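PDB 5ZHB: cellobiose 2-epimerase from Caldibacillus thermoamylovorans, which catalyses the reversible epimerisation at C2 of the reducing-end glucose of cellobiose, giving a mannose unit, and probably acts on related β-1,4-linked disaccharides. Local coordinates for residues L140-L143 / I144-G148; L254-D257 / A258-T262; H188-E191 / A192-L196. All blocks are in the same frame, centred on the assembly; numbering follows the deposited sequence.

Contact 1. Residues L140-L143 / I144-G148; sequences LYKL and IETVG
Y141 and E145, one helical turn apart, meet obliquely: the glutamate brings its CG methylene to the tyrosine ring, with E145 CG 3.4 Å from Y141 CE1. Ring and carboxylate planes are only 21° apart. With chi1 of Y141 at 167°, its CG swings opposite the backbone N and the ring rises beside E145, whose own chain folds at chi2 (-54°). The carboxylate finds its partners beyond this turn, where E145 OE2 takes hydrogen bonds with Y193 and Y156, both through OH. Two hydroxyls on one oxygen should help fix the acid's rotation and probably favour its charged form.

On another side of the helix L143 and V147 run side by side, pointing the same way, and L143 CD2 lies 4.0 Å from V147 CG1; W164 packs on both. K142 and T146 cross at a slant, K142 CE passing 3.9 Å from T146 CG2. T146 also turns its hydroxyl back into the helix, and OG1 donates to K142 O over 2.7 Å. L143 O accepts two bonds: G148 N comes in the carbonyl plane at 3.0 Å, while T146 N, at 3.2 Å, sits well above that plane. The G148 bond spans five residues, one more than the α-helical pattern. This is the C-terminal end of helix 131-145, one of the outer helices of an (α/α)6 barrel, where it runs into strand 149-150.

Contact 2. Residues L254-D257 / A258-T262; sequences LIDD and ALKVT
This is an i to i+4 salt-bridge contact along a single helix, D256 with K260 backed by D257, in the last turns of helix 245-262, an inner helix of the (α/α)6 barrel. K260 stretches back along the helix with its chain extended beyond CG, and its NZ ends 3.1 Å from D256 OD2. The hydrogen bond within that pair is weak, and D257 OD1 is a long ionic partner, 4.0 Å from K260 NZ. The aspartate of the pair is turned to meet the lysine by a chi1 of -155°, with CG roughly opposite the backbone N. Its stronger partner is K322, which forms a salt bridge to D256 OD2, while N318 bonds to both D256 OD2 and K260 NZ. The network therefore ties this turn to helix 306-323, and D257 OD2 ties it to helix 183-199 through R198. Two lysines beside D256 would be expected to keep it ionised.

The neighbouring apolar side is plainer: I255 CG2 approaches L259 CG only loosely at 4.4 Å, and both side chains pack against helices 203-220 and 267-283. In the backbone, L259 N donates to I255 O at 2.8 Å in a nearly straight bond (168°). One turn on, A258 O is gripped twice by T262, whose N (3.2 Å) and OG1 (2.9 Å) reach it from opposite faces of the carbonyl plane.

Contact 3. Residues H188-E191 / A192-L196; sequences HVLE and AYTNL
Helix 183-199 is an inner helix of the (α/α)6 barrel, and its buried middle turns carry a CH-π contact between V189 and Y193. The two side chains lie alongside each other, pointing the same way. V189 CG1 sits over the centre of the Y193 ring, 3.7 Å from the centroid and only 12° off the ring normal, so one methyl covers one face squarely. It gets there because chi1 of V189 (172°) sets CG1 opposite the backbone N, while Y193, at chi1 -77°, leans back along the helix. The ring is held at other points too: its hydroxyl bonds to E145 OE2, and the ring of Y141 meets it edge-to-face.

T194 handles L190 O in a different way. Its OG1 donates to that carbonyl at 2.8 Å from above the carbonyl plane, and its N donates at 2.9 Å from the other face, so a buried hydroxyl is satisfied by its own helix. By contrast, the next backbone bond, N195 N to E191 O, is weak at 3.4 Å.

At the N-terminal end of 188-196, H188 ND1 donates almost straight to E191 OE1 in a His-carboxylate hydrogen bond, very short as modelled at 2.5 Å. E191 OE2 lies at the edge of the imidazole, in its plane, and is taken up by R379 and Y375. These two partners should hold the carboxylate, and through it help set the orientation of H188, so the His-carboxylate pair links helix 183-199 to helix 375-387, two inner helices of the (α/α)6 barrel.

How the contacts relate
None of the three contacts closes a long loop; each is local to one helix, and they follow in series without nesting or crossing. From the N terminus, contact 1 ends the outer helix 131-145, contact 3 lies within the inner helix 183-199, and contact 2 comes near the end of the inner helix 245-262. Contact 3 is the middle piece. Its centre is about 13 Å from that of contact 1, which it meets through Y193, set among Y141, I144 and E145, and L196 on Y141. Contact 2, centred about 10 Å away, joins it by A258 lying on L190 and T194. Contacts 1 and 2 do not touch, their nearest atoms being about 11 Å apart.

Contact 1. Residues L140-L143 / I144-G148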
loop_
_atom_site.group_PDB
_atom_site.type_symbol
_atom_site.label_atom_id
_atom_site.label_comp_id
_atom_site.label_asym_id
_atom_site.label_seq_id
_atom_site.Cartn_x
_atom_site.Cartn_y
_atom_site.Cartn_z
ATOM N N LEU A 140 -17.123 -5.448 4.032
ATOM C CA LEU A 140 -16.084 -5.808 3.078
ATOM C C LEU A 140 -15.299 -7.016 3.585
ATOM O O LEU A 140 -14.997 -7.893 2.801
ATOM C CB LEU A 140 -15.171 -4.607 2.821
ATOM C CG LEU A 140 -15.859 -3.357 2.267
ATOM C CD1 LEU A 140 -14.904 -2.182 2.081
ATOM C CD2 LEU A 140 -16.526 -3.710 0.953
ATOM N N TYR A 141 -14.964 -7.036 4.884
ATOM C CA TYR A 141 -14.320 -8.180 5.528
ATOM C C TYR A 141 -15.121 -9.454 5.237
ATOM O O TYR A 141 -14.575 -10.482 4.846
ATOM C CB TYR A 141 -14.157 -7.869 7.026
ATOM C CG TYR A 141 -13.792 -9.048 7.920
ATOM C CD1 TYR A 141 -12.586 -9.726 7.758
ATOM C CD2 TYR A 141 -14.663 -9.512 8.907
ATOM C CE1 TYR A 141 -12.265 -10.826 8.536
ATOM C CE2 TYR A 141 -14.346 -10.604 9.707
ATOM C CZ TYR A 141 -13.133 -11.247 9.535
ATOM O OH TYR A 141 -12.804 -12.337 10.285
ATOM N N LYS A 142 -16.445 -9.362 5.371
ATOM C CA LYS A 142 -17.315 -10.514 5.184
ATOM C C LYS A 142 -17.211 -11.026 3.745
ATOM O O LYS A 142 -17.111 -12.229 3.494
ATOM C CB LYS A 142 -18.695 -10.055 5.671
ATOM C CG LYS A 142 -19.622 -11.156 6.183
ATOM C CD LYS A 142 -20.653 -11.673 5.188
ATOM C CE LYS A 142 -21.033 -13.114 5.425
ATOM N NZ LYS A 142 -21.293 -13.443 6.835
ATOM N N LEU A 143 -17.206 -10.093 2.781
ATOM C CA LEU A 143 -17.058 -10.459 1.389
ATOM C C LEU A 143 -15.746 -11.198 1.168
ATOM O O LEU A 143 -15.718 -12.203 0.483
ATOM C CB LEU A 143 -17.165 -9.203 0.518
ATOM C CG LEU A 143 -18.578 -8.625 0.392
ATOM C CD1 LEU A 143 -18.587 -7.258 -0.248
ATOM C CD2 LEU A 143 -19.434 -9.597 -0.408
ATOM N N ILE A 144 -14.653 -10.659 1.724
ATOM C CA ILE A 144 -13.328 -11.186 1.451
ATOM C C ILE A 144 -13.247 -12.591 2.036
ATOM O O ILE A 144 -12.625 -13.457 1.447
ATOM C CB ILE A 144 -12.214 -10.267 2.008
ATOM C CG1 ILE A 144 -12.227 -8.848 1.349
ATOM C CG2 ILE A 144 -10.851 -10.936 1.836
ATOM C CD1 ILE A 144 -11.565 -7.763 2.189
ATOM N N GLU A 145 -13.862 -12.777 3.206
ATOM C CA GLU A 145 -13.788 -14.043 3.929
ATOM C C GLU A 145 -14.664 -15.120 3.295
ATOM O O GLU A 145 -14.420 -16.305 3.521
ATOM C CB GLU A 145 -14.193 -13.854 5.395
ATOM C CG GLU A 145 -13.125 -13.178 6.254
ATOM C CD GLU A 145 -11.791 -13.890 6.185
ATOM O OE1 GLU A 145 -11.797 -15.039 6.655
ATOM O OE2 GLU A 145 -10.772 -13.379 5.649
ATOM N N THR A 146 -15.677 -14.726 2.516
ATOM C CA THR A 146 -16.606 -15.690 1.935
ATOM C C THR A 146 -16.323 -15.834 0.442
ATOM O O THR A 146 -15.596 -16.739 0.015
ATOM C CB THR A 146 -18.041 -15.260 2.236
ATOM O OG1 THR A 146 -18.299 -13.947 1.733
ATOM C CG2 THR A 146 -18.307 -15.331 3.732
ATOM N N VAL A 147 -16.851 -14.897 -0.361
ATOM C CA VAL A 147 -16.703 -15.005 -1.795
ATOM C C VAL A 147 -15.239 -14.792 -2.215
ATOM O O VAL A 147 -14.815 -15.358 -3.216
ATOM C CB VAL A 147 -17.716 -14.073 -2.501
ATOM C CG1 VAL A 147 -17.439 -12.600 -2.250
ATOM C CG2 VAL A 147 -17.793 -14.352 -3.991
ATOM N N GLY A 148 -14.427 -14.043 -1.440
ATOM C CA GLY A 148 -13.045 -13.742 -1.841
ATOM C C GLY A 148 -11.983 -14.714 -1.299
ATOM O O GLY A 148 -10.797 -14.443 -1.438
#

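Contact 2. Residues L254-D257 / A258-T262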
loop_
_atom_site.group_PDB
_atom_site.type_symbol
_atom_site.label_atom_id
_atom_site.label_comp_id
_atom_site.label_asym_id
_atom_site.label_seq_id
_atom_site.Cartn_x
_atom_site.Cartn_y
_atom_site.Cartn_z
ATOM N N LEU A 254 5.188 -4.514 7.644
ATOM C CA LEU A 254 3.754 -4.794 7.752
ATOM C C LEU A 254 3.481 -6.119 8.475
ATOM O O LEU A 254 2.615 -6.171 9.334
ATOM C CB LEU A 254 3.064 -4.775 6.392
ATOM C CG LEU A 254 2.994 -3.412 5.687
ATOM C CD1 LEU A 254 2.283 -3.558 4.363
ATOM C CD2 LEU A 254 2.324 -2.324 6.518
ATOM N N ILE A 255 4.205 -7.187 8.143
ATOM C CA ILE A 255 4.042 -8.431 8.901
ATOM C C ILE A 255 4.366 -8.163 10.373
ATOM O O ILE A 255 3.635 -8.587 11.296
ATOM C CB ILE A 255 4.884 -9.562 8.281
ATOM C CG1 ILE A 255 4.330 -9.970 6.917
ATOM C CG2 ILE A 255 4.996 -10.762 9.231
ATOM C CD1 ILE A 255 5.304 -10.727 6.033
ATOM N N ASP A 256 5.431 -7.383 10.622
ATOM C CA ASP A 256 5.813 -7.100 12.001
ATOM C C ASP A 256 4.688 -6.379 12.740
ATOM O O ASP A 256 4.367 -6.699 13.886
ATOM C CB ASP A 256 7.081 -6.263 12.092
ATOM C CG ASP A 256 7.848 -6.429 13.397
ATOM O OD1 ASP A 256 7.602 -7.431 14.089
ATOM O OD2 ASP A 256 8.646 -5.540 13.723
ATOM N N ASP A 257 4.055 -5.402 12.077
ATOM C CA ASP A 257 2.916 -4.749 12.682
ATOM C C ASP A 257 1.818 -5.754 12.982
ATOM O O ASP A 257 1.139 -5.616 13.998
ATOM C CB ASP A 257 2.337 -3.637 11.826
ATOM C CG ASP A 257 2.857 -2.253 12.139
ATOM O OD1 ASP A 257 3.876 -2.142 12.853
ATOM O OD2 ASP A 257 2.200 -1.308 11.706
ATOM N N ALA A 258 1.643 -6.755 12.113
ATOM C CA ALA A 258 0.600 -7.756 12.332
ATOM C C ALA A 258 0.944 -8.596 13.578
ATOM O O ALA A 258 0.096 -8.833 14.448
ATOM C CB ALA A 258 0.449 -8.622 11.099
ATOM N N LEU A 259 2.223 -8.972 13.679
ATOM C CA LEU A 259 2.754 -9.611 14.878
ATOM C C LEU A 259 2.481 -8.793 16.137
ATOM O O LEU A 259 2.004 -9.352 17.128
ATOM C CB LEU A 259 4.236 -9.907 14.686
ATOM C CG LEU A 259 4.579 -10.938 13.617
ATOM C CD1 LEU A 259 6.099 -11.075 13.517
ATOM C CD2 LEU A 259 3.905 -12.269 13.856
ATOM N N LYS A 260 2.801 -7.494 16.119
ATOM C CA LYS A 260 2.677 -6.648 17.294
ATOM C C LYS A 260 1.219 -6.476 17.724
ATOM O O LYS A 260 0.912 -6.530 18.925
ATOM C CB LYS A 260 3.282 -5.255 17.074
ATOM C CG LYS A 260 4.786 -5.188 16.843
ATOM C CD LYS A 260 5.252 -3.943 16.091
ATOM C CE LYS A 260 6.676 -4.064 15.699
ATOM N NZ LYS A 260 7.216 -2.990 14.856
ATOM N N VAL A 261 0.317 -6.223 16.760
ATOM C CA VAL A 261 -1.091 -5.960 17.055
ATOM C C VAL A 261 -1.766 -7.201 17.638
ATOM O O VAL A 261 -2.674 -7.098 18.459
ATOM C CB VAL A 261 -1.780 -5.457 15.768
ATOM C CG1 VAL A 261 -3.292 -5.548 15.806
ATOM C CG2 VAL A 261 -1.345 -4.044 15.402
ATOM N N THR A 262 -1.333 -8.394 17.236
ATOM C CA THR A 262 -1.968 -9.603 17.723
ATOM C C THR A 262 -1.167 -10.323 18.830
ATOM O O THR A 262 -1.591 -11.389 19.268
ATOM C CB THR A 262 -2.228 -10.547 16.561
ATOM O OG1 THR A 262 -0.996 -10.999 15.999
ATOM C CG2 THR A 262 -3.120 -9.918 15.508
#

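Contact 3. Residues H188-E191 / A192-L196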
loop_
_atom_site.group_PDB
_atom_site.type_symbol
_atom_site.label_atom_id
_atom_site.label_comp_id
_atom_site.label_asym_id
_atom_site.label_seq_id
_atom_site.Cartn_x
_atom_site.Cartn_y
_atom_site.Cartn_z
ATOM N N HIS A 188 -1.896 -7.042 1.181
ATOM C CA HIS A 188 -2.838 -5.961 1.478
ATOM C C HIS A 188 -4.052 -6.472 2.253
ATOM O O HIS A 188 -4.637 -5.710 3.020
ATOM C CB HIS A 188 -3.084 -5.084 0.245
ATOM C CG HIS A 188 -1.811 -4.425 -0.148
ATOM N ND1 HIS A 188 -1.249 -3.410 0.605
ATOM C CD2 HIS A 188 -0.912 -4.714 -1.089
ATOM C CE1 HIS A 188 -0.086 -3.075 0.056
ATOM N NE2 HIS A 188 0.143 -3.852 -0.945
ATOM N N VAL A 189 -4.408 -7.755 2.122
ATOM C CA VAL A 189 -5.397 -8.302 3.028
ATOM C C VAL A 189 -4.831 -8.269 4.451
ATOM O O VAL A 189 -5.508 -7.842 5.377
ATOM C CB VAL A 189 -5.884 -9.701 2.617
ATOM C CG1 VAL A 189 -6.771 -10.334 3.692
ATOM C CG2 VAL A 189 -6.613 -9.632 1.285
ATOM N N LEU A 190 -3.589 -8.734 4.632
ATOM C CA LEU A 190 -2.970 -8.710 5.962
ATOM C C LEU A 190 -2.895 -7.287 6.523
ATOM O O LEU A 190 -3.234 -7.037 7.677
ATOM C CB LEU A 190 -1.600 -9.375 5.856
ATOM C CG LEU A 190 -0.758 -9.393 7.135
ATOM C CD1 LEU A 190 -1.428 -10.146 8.274
ATOM C CD2 LEU A 190 0.537 -10.055 6.792
ATOM N N GLU A 191 -2.478 -6.333 5.693
ATOM C CA GLU A 191 -2.371 -4.937 6.091
ATOM C C GLU A 191 -3.732 -4.442 6.589
ATOM O O GLU A 191 -3.827 -3.813 7.623
ATOM C CB GLU A 191 -1.888 -4.168 4.861
ATOM C CG GLU A 191 -1.925 -2.649 4.958
ATOM C CD GLU A 191 -1.597 -2.028 3.609
ATOM O OE1 GLU A 191 -2.287 -2.369 2.626
ATOM O OE2 GLU A 191 -0.631 -1.270 3.525
ATOM N N ALA A 192 -4.778 -4.681 5.792
ATOM C CA ALA A 192 -6.119 -4.229 6.119
ATOM C C ALA A 192 -6.620 -4.853 7.427
ATOM O O ALA A 192 -7.163 -4.183 8.311
ATOM C CB ALA A 192 -6.997 -4.617 4.961
ATOM N N TYR A 193 -6.431 -6.157 7.537
ATOM C CA TYR A 193 -6.930 -6.894 8.688
ATOM C C TYR A 193 -6.200 -6.492 9.962
ATOM O O TYR A 193 -6.823 -6.489 11.016
ATOM C CB TYR A 193 -6.777 -8.399 8.489
ATOM C CG TYR A 193 -7.809 -9.048 7.575
ATOM C CD1 TYR A 193 -8.681 -8.291 6.796
ATOM C CD2 TYR A 193 -7.902 -10.432 7.504
ATOM C CE1 TYR A 193 -9.621 -8.897 5.989
ATOM C CE2 TYR A 193 -8.846 -11.052 6.703
ATOM C CZ TYR A 193 -9.723 -10.281 5.957
ATOM O OH TYR A 193 -10.629 -10.910 5.136
ATOM N N THR A 194 -4.893 -6.191 9.871
ATOM C CA THR A 194 -4.170 -5.612 11.003
ATOM C C THR A 194 -4.892 -4.378 11.540
ATOM O O THR A 194 -5.083 -4.238 12.760
ATOM C CB THR A 194 -2.741 -5.263 10.608
ATOM O OG1 THR A 194 -2.197 -6.516 10.218
ATOM C CG2 THR A 194 -1.914 -4.704 11.752
ATOM N N ASN A 195 -5.315 -3.492 10.633
ATOM C CA ASN A 195 -5.947 -2.233 11.015
ATOM C C ASN A 195 -7.347 -2.477 11.583
ATOM O O ASN A 195 -7.792 -1.750 12.500
ATOM C CB ASN A 195 -5.902 -1.236 9.856
ATOM C CG ASN A 195 -5.625 0.175 10.303
ATOM O OD1 ASN A 195 -4.733 0.415 11.136
ATOM N ND2 ASN A 195 -6.376 1.137 9.774
ATOM N N LEU A 196 -8.026 -3.496 11.050
ATOM C CA LEU A 196 -9.367 -3.844 11.502
ATOM C C LEU A 196 -9.275 -4.331 12.950
ATOM O O LEU A 196 -10.076 -3.934 13.800
ATOM C CB LEU A 196 -10.003 -4.875 10.572
ATOM C CG LEU A 196 -11.432 -5.328 10.917
ATOM C CD1 LEU A 196 -12.428 -4.179 11.045
ATOM C CD2 LEU A 196 -11.939 -6.318 9.898
#